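Local coordinates for protein multisubunit Na+/H+ antiporter, D subunit (PDB 6Z16) that probably works as an ion-translocating membrane subunit of a multisubunit sodium/proton antiporter, related to the antiporter-like subunits of respiratory complex I, at residues F113-F124 / L243-Y254; P320-F328 / R467-V478. One frame throughout, in Å; residues are numbered along the deposited sequence.

Overall arrangement
Both contacts join helices of one largely membrane-embedded bundle as separate neighbours: their centres are 21 Å apart and their nearest atoms about 6 Å. Interaction 1 is buried near the middle of the chain, whereas the centre of interaction 2, at one end of helix 320-351, is about 17 Å from the chain centre. That helix links them, because Leu-330 and Met-334 pack on Lys-250 of interaction 1. Arg-258 of helix 249-263 hydrogen-bonds the hydroxyl of Tyr-254 and also touches Leu-477 of interaction 2, while Leu-81 and Leu-77 of helix 76-99 reach one contact each. Bound phosphatidylethanolamine stays about 11 Å from the Phe-113 side chain and about 9 Å from that of Arg-467.

Interaction 1: residues F113-F124 / L243-Y254; sequences FQFLIVGVNGAF and LFGGLLTKVGVY
Phe-124 turns its ring edge to the face of Tyr-254 in an offset edge-to-face pair, with centroids 5.7 Å apart and planes inclined by 66°. CD1 of Phe-124 is the leading atom, 3.9 Å from CD2 of Tyr-254, and the backbone O of Lys-250 also lies at the edge of the Phe-124 ring, near its plane. Tyr-254 has its CG trans to its own N (chi1 172°), which sends the ring along the end of helix 109-124; its hydroxyl hydrogen-bonds Arg-258 one turn on. At the far end of the contact, the edge of the Phe-244 ring takes CD2 of Leu-116, and CD1 of Leu-243 meets CD1 of Phe-113 at 3.6 Å.

Helices 238-247 and 249-263 follow one another as one membrane-spanning unit of the antiporter-like fold shared by Mrp and complex I subunits. Both run nearly parallel to helix 109-124, the segment 249-254 at 13° to it. Where the two helices meet, NZ of Lys-250 donates to O of Gly-245 at 2.8 Å, almost in line with the carbonyl. The end of this lysine leads away from helix 109-124, and NZ also forms a weak, long ion pair with Asp-333 of helix 320-351, consistent with the buried lysines thought to take part in proton transfer in related complex I subunits.

Between the aromatic ends, aliphatic groups fill the interface. Leu-116 forks, its CD1 resting 4.0 Å from CD2 of Leu-248 while its CD2 also meets Leu-243. CG2 of Val-251 sits 3.7 Å from CB of Ala-123 and also touches CE1 of Phe-124.

Interaction 2: residues P320-F328 / R467-V478; sequences PESVEGTIF and RPFVLDAVNVLV
Ile-327 enters a hole formed by Val-470, Ala-473, Val-474 and Leu-477, and this is the tight heart of the contact. Its CD1 meets CD1 of Leu-477 tip to tip at 3.8 Å, whereas its CG2 lies beside CG1 of Val-470. In return, Val-474 plugs the space among Pro-320, Val-323, Glu-324 and Ile-327, with its CG2 3.8 Å from CA of Glu-324. CG1 of Val-470 also lies over one face of the Phe-328 ring in a CH-pi contact, 4.2 Å from the centroid; CG of Arg-467 comes to the edge of that ring.

Toward the surface the packing is looser. CG1 of Val-478 lies 4.1 Å from CA of Pro-320 and more distantly meets CG2 of Val-323. At the other margin the partly exposed Arg-467 reaches over, with CG anti to the backbone N (chi1 -173°) and the chain extended from CG to NE. NE forms a salt bridge to OE2 of Glu-324 at 3.1 Å, a weak hydrogen bond with an angle of 120° at the hydrogen. The carboxylate and guanidinium planes are well tilted; Ser-94 and Leu-95 of a neighbouring subunit pack against this pair. A leucine in place of Arg-467 would probably leave the buried Glu-324 carboxylate without this positive mate and free to turn.

The two short helical segments, axes 9.6 Å apart and crossing at 130°, interlock as reciprocal knobs into holes, joining the start of helix 320-351 to helix 463-477 of the antiporter-like bundle.

Interaction 1: residues F113-F124 / L243-Y254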
loop_
_atom_site.group_PDB
_atom_site.type_symbol
_atom_site.label_atom_id
_atom_site.label_comp_id
_atom_site.label_asym_id
_atom_site.label_seq_id
_atom_site.Cartn_x
_atom_site.Cartn_y
_atom_site.Cartn_z
ATOM N N PHE D 113 -2.332 38.390 -37.615
ATOM C CA PHE D 113 -1.479 39.556 -37.843
ATOM C C PHE D 113 -0.186 39.471 -37.036
ATOM O O PHE D 113 0.923 39.604 -37.583
ATOM C CB PHE D 113 -2.263 40.813 -37.460
ATOM C CG PHE D 113 -1.556 42.105 -37.763
ATOM C CD1 PHE D 113 -1.661 42.683 -39.009
ATOM C CD2 PHE D 113 -0.788 42.740 -36.796
ATOM C CE1 PHE D 113 -1.019 43.866 -39.285
ATOM C CE2 PHE D 113 -0.135 43.913 -37.075
ATOM C CZ PHE D 113 -0.252 44.475 -38.320
ATOM N N GLN D 114 -0.316 39.257 -35.724
ATOM C CA GLN D 114 0.865 39.223 -34.871
ATOM C C GLN D 114 1.737 38.007 -35.150
ATOM O O GLN D 114 2.957 38.102 -35.039
ATOM C CB GLN D 114 0.459 39.265 -33.401
ATOM C CG GLN D 114 -0.204 40.559 -32.969
ATOM C CD GLN D 114 0.742 41.733 -32.951
ATOM O OE1 GLN D 114 1.883 41.619 -32.515
ATOM N NE2 GLN D 114 0.275 42.874 -33.437
ATOM N N PHE D 115 1.147 36.874 -35.555
ATOM C CA PHE D 115 1.977 35.727 -35.923
ATOM C C PHE D 115 2.739 35.969 -37.218
ATOM O O PHE D 115 3.875 35.496 -37.360
ATOM C CB PHE D 115 1.154 34.443 -36.046
ATOM C CG PHE D 115 0.817 33.802 -34.733
ATOM C CD1 PHE D 115 1.820 33.276 -33.938
ATOM C CD2 PHE D 115 -0.499 33.636 -34.338
ATOM C CE1 PHE D 115 1.521 32.675 -32.741
ATOM C CE2 PHE D 115 -0.807 33.031 -33.144
ATOM C CZ PHE D 115 0.204 32.547 -32.344
ATOM N N LEU D 116 2.148 36.711 -38.158
ATOM C CA LEU D 116 2.877 37.069 -39.371
ATOM C C LEU D 116 4.059 37.978 -39.064
ATOM O O LEU D 116 5.153 37.800 -39.626
ATOM C CB LEU D 116 1.937 37.731 -40.372
ATOM C CG LEU D 116 2.560 38.179 -41.689
ATOM C CD1 LEU D 116 3.189 37.008 -42.398
ATOM C CD2 LEU D 116 1.502 38.806 -42.562
ATOM N N ILE D 117 3.872 38.941 -38.156
ATOM C CA ILE D 117 5.012 39.808 -37.866
ATOM C C ILE D 117 6.042 39.081 -37.002
ATOM O O ILE D 117 7.240 39.382 -37.089
ATOM C CB ILE D 117 4.581 41.167 -37.274
ATOM C CG1 ILE D 117 3.954 41.032 -35.900
ATOM C CG2 ILE D 117 3.608 41.864 -38.210
ATOM C CD1 ILE D 117 3.666 42.351 -35.250
ATOM N N VAL D 118 5.617 38.070 -36.225
ATOM C CA VAL D 118 6.554 37.155 -35.561
ATOM C C VAL D 118 7.422 36.442 -36.585
ATOM O O VAL D 118 8.650 36.381 -36.446
ATOM C CB VAL D 118 5.800 36.135 -34.687
ATOM C CG1 VAL D 118 6.699 34.973 -34.302
ATOM C CG2 VAL D 118 5.372 36.756 -33.435
ATOM N N GLY D 119 6.786 35.903 -37.631
ATOM C CA GLY D 119 7.513 35.157 -38.646
ATOM C C GLY D 119 8.530 35.997 -39.392
ATOM O O GLY D 119 9.691 35.598 -39.535
ATOM N N VAL D 120 8.129 37.199 -39.828
ATOM C CA VAL D 120 9.077 38.025 -40.580
ATOM C C VAL D 120 10.191 38.559 -39.674
ATOM O O VAL D 120 11.368 38.526 -40.058
ATOM C CB VAL D 120 8.372 39.151 -41.365
ATOM C CG1 VAL D 120 7.502 38.579 -42.440
ATOM C CG2 VAL D 120 7.533 40.008 -40.498
ATOM N N ASN D 121 9.861 38.997 -38.445
ATOM C CA ASN D 121 10.890 39.516 -37.550
ATOM C C ASN D 121 11.852 38.433 -37.105
ATOM O O ASN D 121 13.037 38.710 -36.914
ATOM C CB ASN D 121 10.263 40.178 -36.328
ATOM C CG ASN D 121 9.692 41.536 -36.630
ATOM O OD1 ASN D 121 10.292 42.323 -37.354
ATOM N ND2 ASN D 121 8.531 41.826 -36.066
ATOM N N GLY D 122 11.378 37.196 -36.964
ATOM C CA GLY D 122 12.285 36.108 -36.663
ATOM C C GLY D 122 13.136 35.719 -37.848
ATOM O O GLY D 122 14.276 35.278 -37.677
ATOM N N ALA D 123 12.603 35.880 -39.061
ATOM C CA ALA D 123 13.381 35.562 -40.251
ATOM C C ALA D 123 14.509 36.557 -40.483
ATOM O O ALA D 123 15.578 36.161 -40.956
ATOM C CB ALA D 123 12.465 35.499 -41.466
ATOM N N PHE D 124 14.309 37.839 -40.151
ATOM C CA PHE D 124 15.394 38.795 -40.379
ATOM C C PHE D 124 16.531 38.634 -39.379
ATOM O O PHE D 124 17.674 38.971 -39.696
ATOM C CB PHE D 124 14.903 40.243 -40.355
ATOM C CG PHE D 124 14.005 40.597 -41.496
ATOM C CD1 PHE D 124 14.471 40.549 -42.793
ATOM C CD2 PHE D 124 12.725 41.057 -41.267
ATOM C CE1 PHE D 124 13.649 40.881 -43.846
ATOM C CE2 PHE D 124 11.894 41.398 -42.315
ATOM C CZ PHE D 124 12.357 41.312 -43.605
ATOM N N LEU D 243 0.395 44.145 -46.114
ATOM C CA LEU D 243 1.344 43.318 -45.371
ATOM C C LEU D 243 2.117 42.382 -46.286
ATOM O O LEU D 243 3.327 42.199 -46.114
ATOM C CB LEU D 243 0.610 42.492 -44.323
ATOM C CG LEU D 243 0.053 43.106 -43.058
ATOM C CD1 LEU D 243 -0.827 42.062 -42.431
ATOM C CD2 LEU D 243 1.200 43.468 -42.136
ATOM N N PHE D 244 1.426 41.765 -47.247
ATOM C CA PHE D 244 2.070 40.789 -48.122
ATOM C C PHE D 244 3.070 41.459 -49.054
ATOM O O PHE D 244 4.219 41.019 -49.167
ATOM C CB PHE D 244 1.028 40.028 -48.941
ATOM C CG PHE D 244 0.214 39.025 -48.162
ATOM C CD1 PHE D 244 0.458 38.760 -46.820
ATOM C CD2 PHE D 244 -0.766 38.295 -48.810
ATOM C CE1 PHE D 244 -0.286 37.821 -46.143
ATOM C CE2 PHE D 244 -1.510 37.355 -48.138
ATOM C CZ PHE D 244 -1.267 37.114 -46.807
ATOM N N GLY D 245 2.645 42.534 -49.722
ATOM C CA GLY D 245 3.519 43.231 -50.645
ATOM C C GLY D 245 4.655 43.961 -49.966
ATOM O O GLY D 245 5.730 44.119 -50.550
ATOM N N GLY D 246 4.452 44.403 -48.725
ATOM C CA GLY D 246 5.531 45.059 -48.017
ATOM C C GLY D 246 6.587 44.124 -47.473
ATOM O O GLY D 246 7.760 44.499 -47.397
ATOM N N LEU D 247 6.210 42.897 -47.109
ATOM C CA LEU D 247 7.057 42.080 -46.245
ATOM C C LEU D 247 7.446 40.727 -46.816
ATOM O O LEU D 247 8.569 40.278 -46.578
ATOM C CB LEU D 247 6.357 41.859 -44.900
ATOM C CG LEU D 247 6.111 43.103 -44.053
ATOM C CD1 LEU D 247 5.245 42.767 -42.849
ATOM C CD2 LEU D 247 7.436 43.707 -43.627
ATOM N N LEU D 248 6.552 40.046 -47.544
ATOM C CA LEU D 248 6.766 38.627 -47.830
ATOM C C LEU D 248 7.829 38.409 -48.894
ATOM O O LEU D 248 8.688 37.535 -48.747
ATOM C CB LEU D 248 5.473 37.958 -48.277
ATOM C CG LEU D 248 4.298 37.789 -47.329
ATOM C CD1 LEU D 248 3.238 37.010 -48.074
ATOM C CD2 LEU D 248 4.718 37.076 -46.073
ATOM N N THR D 249 7.774 39.165 -49.983
ATOM C CA THR D 249 8.737 38.971 -51.055
ATOM C C THR D 249 10.112 39.519 -50.719
ATOM O O THR D 249 11.085 39.149 -51.380
ATOM C CB THR D 249 8.224 39.616 -52.337
ATOM O OG1 THR D 249 8.016 41.014 -52.112
ATOM C CG2 THR D 249 6.919 38.981 -52.742
ATOM N N LYS D 250 10.220 40.372 -49.707
ATOM C CA LYS D 250 11.481 41.032 -49.406
ATOM C C LYS D 250 12.328 40.270 -48.406
ATOM O O LYS D 250 13.467 40.674 -48.154
ATOM C CB LYS D 250 11.244 42.449 -48.881
ATOM C CG LYS D 250 11.044 43.508 -49.957
ATOM C CD LYS D 250 9.636 43.521 -50.503
ATOM C CE LYS D 250 9.445 44.656 -51.470
ATOM N NZ LYS D 250 8.082 44.651 -52.050
ATOM N N VAL D 251 11.811 39.192 -47.823
ATOM C CA VAL D 251 12.648 38.339 -46.991
ATOM C C VAL D 251 13.352 37.277 -47.835
ATOM O O VAL D 251 14.447 36.826 -47.464
ATOM C CB VAL D 251 11.809 37.748 -45.838
ATOM C CG1 VAL D 251 10.769 36.773 -46.340
ATOM C CG2 VAL D 251 12.688 37.119 -44.776
ATOM N N GLY D 252 12.792 36.919 -48.993
ATOM C CA GLY D 252 13.540 36.124 -49.950
ATOM C C GLY D 252 14.720 36.882 -50.525
ATOM O O GLY D 252 15.796 36.312 -50.734
ATOM N N VAL D 253 14.543 38.185 -50.756
ATOM C CA VAL D 253 15.627 39.036 -51.237
ATOM C C VAL D 253 16.731 39.142 -50.194
ATOM O O VAL D 253 17.922 39.025 -50.512
ATOM C CB VAL D 253 15.070 40.420 -51.618
ATOM C CG1 VAL D 253 16.180 41.348 -52.051
ATOM C CG2 VAL D 253 14.030 40.282 -52.708
ATOM N N TYR D 254 16.349 39.325 -48.926
ATOM C CA TYR D 254 17.330 39.359 -47.847
ATOM C C TYR D 254 18.035 38.023 -47.674
ATOM O O TYR D 254 19.226 37.991 -47.342
ATOM C CB TYR D 254 16.661 39.774 -46.536
ATOM C CG TYR D 254 17.577 39.633 -45.349
ATOM C CD1 TYR D 254 18.645 40.494 -45.171
ATOM C CD2 TYR D 254 17.388 38.622 -44.419
ATOM C CE1 TYR D 254 19.491 40.361 -44.097
ATOM C CE2 TYR D 254 18.233 38.479 -43.346
ATOM C CZ TYR D 254 19.279 39.354 -43.188
ATOM O OH TYR D 254 20.123 39.217 -42.117
#

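Interaction 2: residues P320-F328 / R467-V478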
loop_
_atom_site.group_PDB
_atom_site.type_symbol
_atom_site.label_atom_id
_atom_site.label_comp_id
_atom_site.label_asym_id
_atom_site.label_seq_id
_atom_site.Cartn_x
_atom_site.Cartn_y
_atom_site.Cartn_z
ATOM N N PRO D 320 30.766 47.402 -52.895
ATOM C CA PRO D 320 30.041 48.032 -51.782
ATOM C C PRO D 320 29.090 49.147 -52.192
ATOM O O PRO D 320 28.120 49.408 -51.470
ATOM C CB PRO D 320 31.174 48.545 -50.882
ATOM C CG PRO D 320 32.362 48.604 -51.740
ATOM C CD PRO D 320 32.223 47.495 -52.719
ATOM N N GLU D 321 29.309 49.784 -53.341
ATOM C CA GLU D 321 28.379 50.810 -53.798
ATOM C C GLU D 321 27.064 50.200 -54.260
ATOM O O GLU D 321 25.988 50.745 -53.985
ATOM C CB GLU D 321 29.011 51.636 -54.915
ATOM C CG GLU D 321 30.149 52.538 -54.455
ATOM C CD GLU D 321 31.494 51.834 -54.411
ATOM O OE1 GLU D 321 31.569 50.665 -54.843
ATOM O OE2 GLU D 321 32.472 52.450 -53.935
ATOM N N SER D 322 27.127 49.048 -54.927
ATOM C CA SER D 322 25.913 48.364 -55.357
ATOM C C SER D 322 25.147 47.784 -54.174
ATOM O O SER D 322 23.909 47.804 -54.159
ATOM C CB SER D 322 26.273 47.271 -56.358
ATOM O OG SER D 322 27.183 46.350 -55.788
ATOM N N VAL D 323 25.869 47.277 -53.172
ATOM C CA VAL D 323 25.236 46.770 -51.957
ATOM C C VAL D 323 24.566 47.907 -51.195
ATOM O O VAL D 323 23.444 47.762 -50.686
ATOM C CB VAL D 323 26.282 46.035 -51.099
ATOM C CG1 VAL D 323 25.702 45.599 -49.785
ATOM C CG2 VAL D 323 26.802 44.826 -51.839
ATOM N N GLU D 324 25.217 49.070 -51.159
ATOM C CA GLU D 324 24.645 50.239 -50.505
ATOM C C GLU D 324 23.379 50.705 -51.211
ATOM O O GLU D 324 22.354 50.975 -50.562
ATOM C CB GLU D 324 25.702 51.334 -50.473
ATOM C CG GLU D 324 25.345 52.531 -49.664
ATOM C CD GLU D 324 26.510 53.477 -49.537
ATOM O OE1 GLU D 324 27.570 53.200 -50.134
ATOM O OE2 GLU D 324 26.372 54.489 -48.826
ATOM N N GLY D 325 23.416 50.736 -52.545
ATOM C CA GLY D 325 22.249 51.134 -53.308
ATOM C C GLY D 325 21.081 50.180 -53.161
ATOM O O GLY D 325 19.930 50.612 -53.051
ATOM N N THR D 326 21.355 48.875 -53.120
ATOM C CA THR D 326 20.234 47.956 -52.968
ATOM C C THR D 326 19.686 47.926 -51.543
ATOM O O THR D 326 18.496 47.654 -51.379
ATOM C CB THR D 326 20.596 46.543 -53.454
ATOM O OG1 THR D 326 19.422 45.723 -53.443
ATOM C CG2 THR D 326 21.643 45.893 -52.603
ATOM N N ILE D 327 20.482 48.286 -50.526
ATOM C CA ILE D 327 19.931 48.426 -49.173
ATOM C C ILE D 327 18.984 49.623 -49.086
ATOM O O ILE D 327 17.866 49.510 -48.547
ATOM C CB ILE D 327 21.062 48.516 -48.132
ATOM C CG1 ILE D 327 21.765 47.173 -47.999
ATOM C CG2 ILE D 327 20.525 48.896 -46.775
ATOM C CD1 ILE D 327 23.047 47.245 -47.242
ATOM N N PHE D 328 19.418 50.784 -49.614
ATOM C CA PHE D 328 18.549 51.967 -49.664
ATOM C C PHE D 328 17.254 51.688 -50.426
ATOM O O PHE D 328 16.146 52.013 -49.953
ATOM C CB PHE D 328 19.270 53.151 -50.316
ATOM C CG PHE D 328 20.218 53.885 -49.414
ATOM C CD1 PHE D 328 19.737 54.717 -48.426
ATOM C CD2 PHE D 328 21.581 53.823 -49.615
ATOM C CE1 PHE D 328 20.596 55.416 -47.612
ATOM C CE2 PHE D 328 22.448 54.519 -48.811
ATOM C CZ PHE D 328 21.955 55.317 -47.808
ATOM N N ARG D 467 22.174 57.338 -43.407
ATOM C CA ARG D 467 23.273 56.672 -44.099
ATOM C C ARG D 467 24.264 55.898 -43.216
ATOM O O ARG D 467 24.594 54.777 -43.611
ATOM C CB ARG D 467 24.041 57.660 -44.985
ATOM C CG ARG D 467 25.092 56.972 -45.851
ATOM C CD ARG D 467 25.897 57.907 -46.695
ATOM N NE ARG D 467 26.913 57.187 -47.458
ATOM C CZ ARG D 467 28.135 56.922 -47.012
ATOM N NH1 ARG D 467 28.499 57.316 -45.803
ATOM N NH2 ARG D 467 28.994 56.261 -47.771
ATOM N N PRO D 468 24.777 56.391 -42.064
ATOM C CA PRO D 468 25.815 55.608 -41.347
ATOM C C PRO D 468 25.366 54.248 -40.817
ATOM O O PRO D 468 26.215 53.353 -40.665
ATOM C CB PRO D 468 26.227 56.535 -40.198
ATOM C CG PRO D 468 25.902 57.865 -40.665
ATOM C CD PRO D 468 24.643 57.719 -41.430
ATOM N N PHE D 469 24.064 54.050 -40.595
ATOM C CA PHE D 469 23.537 52.709 -40.365
ATOM C C PHE D 469 23.791 51.816 -41.573
ATOM O O PHE D 469 24.286 50.689 -41.440
ATOM C CB PHE D 469 22.038 52.772 -40.079
ATOM C CG PHE D 469 21.680 53.606 -38.892
ATOM C CD1 PHE D 469 21.904 53.147 -37.609
ATOM C CD2 PHE D 469 21.073 54.835 -39.061
ATOM C CE1 PHE D 469 21.562 53.916 -36.518
ATOM C CE2 PHE D 469 20.726 55.606 -37.974
ATOM C CZ PHE D 469 20.973 55.146 -36.701
ATOM N N VAL D 470 23.480 52.327 -42.767
ATOM C CA VAL D 470 23.686 51.580 -44.003
ATOM C C VAL D 470 25.174 51.391 -44.273
ATOM O O VAL D 470 25.582 50.374 -44.838
ATOM C CB VAL D 470 22.950 52.300 -45.150
ATOM C CG1 VAL D 470 23.115 51.583 -46.469
ATOM C CG2 VAL D 470 21.483 52.428 -44.818
ATOM N N LEU D 471 26.013 52.314 -43.809
ATOM C CA LEU D 471 27.454 52.155 -43.969
ATOM C C LEU D 471 27.989 51.025 -43.100
ATOM O O LEU D 471 28.834 50.242 -43.548
ATOM C CB LEU D 471 28.172 53.463 -43.646
ATOM C CG LEU D 471 29.689 53.416 -43.821
ATOM C CD1 LEU D 471 30.037 53.125 -45.264
ATOM C CD2 LEU D 471 30.330 54.706 -43.355
ATOM N N ASP D 472 27.496 50.904 -41.862
ATOM C CA ASP D 472 27.906 49.763 -41.042
ATOM C C ASP D 472 27.338 48.452 -41.572
ATOM O O ASP D 472 28.008 47.408 -41.489
ATOM C CB ASP D 472 27.496 49.975 -39.591
ATOM C CG ASP D 472 28.329 51.032 -38.909
ATOM O OD1 ASP D 472 29.482 51.241 -39.333
ATOM O OD2 ASP D 472 27.837 51.648 -37.943
ATOM N N ALA D 473 26.132 48.494 -42.145
ATOM C CA ALA D 473 25.569 47.311 -42.790
ATOM C C ALA D 473 26.418 46.862 -43.976
ATOM O O ALA D 473 26.683 45.669 -44.133
ATOM C CB ALA D 473 24.133 47.586 -43.234
ATOM N N VAL D 474 26.884 47.807 -44.794
ATOM C CA VAL D 474 27.754 47.475 -45.921
ATOM C C VAL D 474 29.101 46.960 -45.432
ATOM O O VAL D 474 29.641 45.992 -45.978
ATOM C CB VAL D 474 27.901 48.695 -46.850
ATOM C CG1 VAL D 474 29.004 48.497 -47.856
ATOM C CG2 VAL D 474 26.612 48.923 -47.596
ATOM N N ASN D 475 29.635 47.554 -44.364
ATOM C CA ASN D 475 30.900 47.095 -43.805
ATOM C C ASN D 475 30.820 45.688 -43.231
ATOM O O ASN D 475 31.847 45.007 -43.163
ATOM C CB ASN D 475 31.379 48.054 -42.723
ATOM C CG ASN D 475 31.853 49.363 -43.286
ATOM O OD1 ASN D 475 32.546 49.398 -44.300
ATOM N ND2 ASN D 475 31.477 50.453 -42.638
ATOM N N VAL D 476 29.637 45.232 -42.819
ATOM C CA VAL D 476 29.543 43.842 -42.385
ATOM C C VAL D 476 29.134 42.901 -43.521
ATOM O O VAL D 476 29.418 41.698 -43.446
ATOM C CB VAL D 476 28.601 43.695 -41.170
ATOM C CG1 VAL D 476 27.134 43.685 -41.569
ATOM C CG2 VAL D 476 28.971 42.482 -40.329
ATOM N N LEU D 477 28.523 43.410 -44.596
ATOM C CA LEU D 477 28.130 42.517 -45.686
ATOM C C LEU D 477 29.295 42.152 -46.595
ATOM O O LEU D 477 29.448 40.983 -46.960
ATOM C CB LEU D 477 27.013 43.135 -46.514
ATOM C CG LEU D 477 25.667 43.123 -45.813
ATOM C CD1 LEU D 477 24.680 43.924 -46.607
ATOM C CD2 LEU D 477 25.194 41.711 -45.600
ATOM N N VAL D 478 30.122 43.127 -46.988
ATOM C CA VAL D 478 31.237 42.831 -47.888
ATOM C C VAL D 478 32.445 42.280 -47.155
ATOM O O VAL D 478 33.473 42.010 -47.789
ATOM C CB VAL D 478 31.670 44.072 -48.692
ATOM C CG1 VAL D 478 30.493 44.628 -49.469
ATOM C CG2 VAL D 478 32.287 45.118 -47.784
#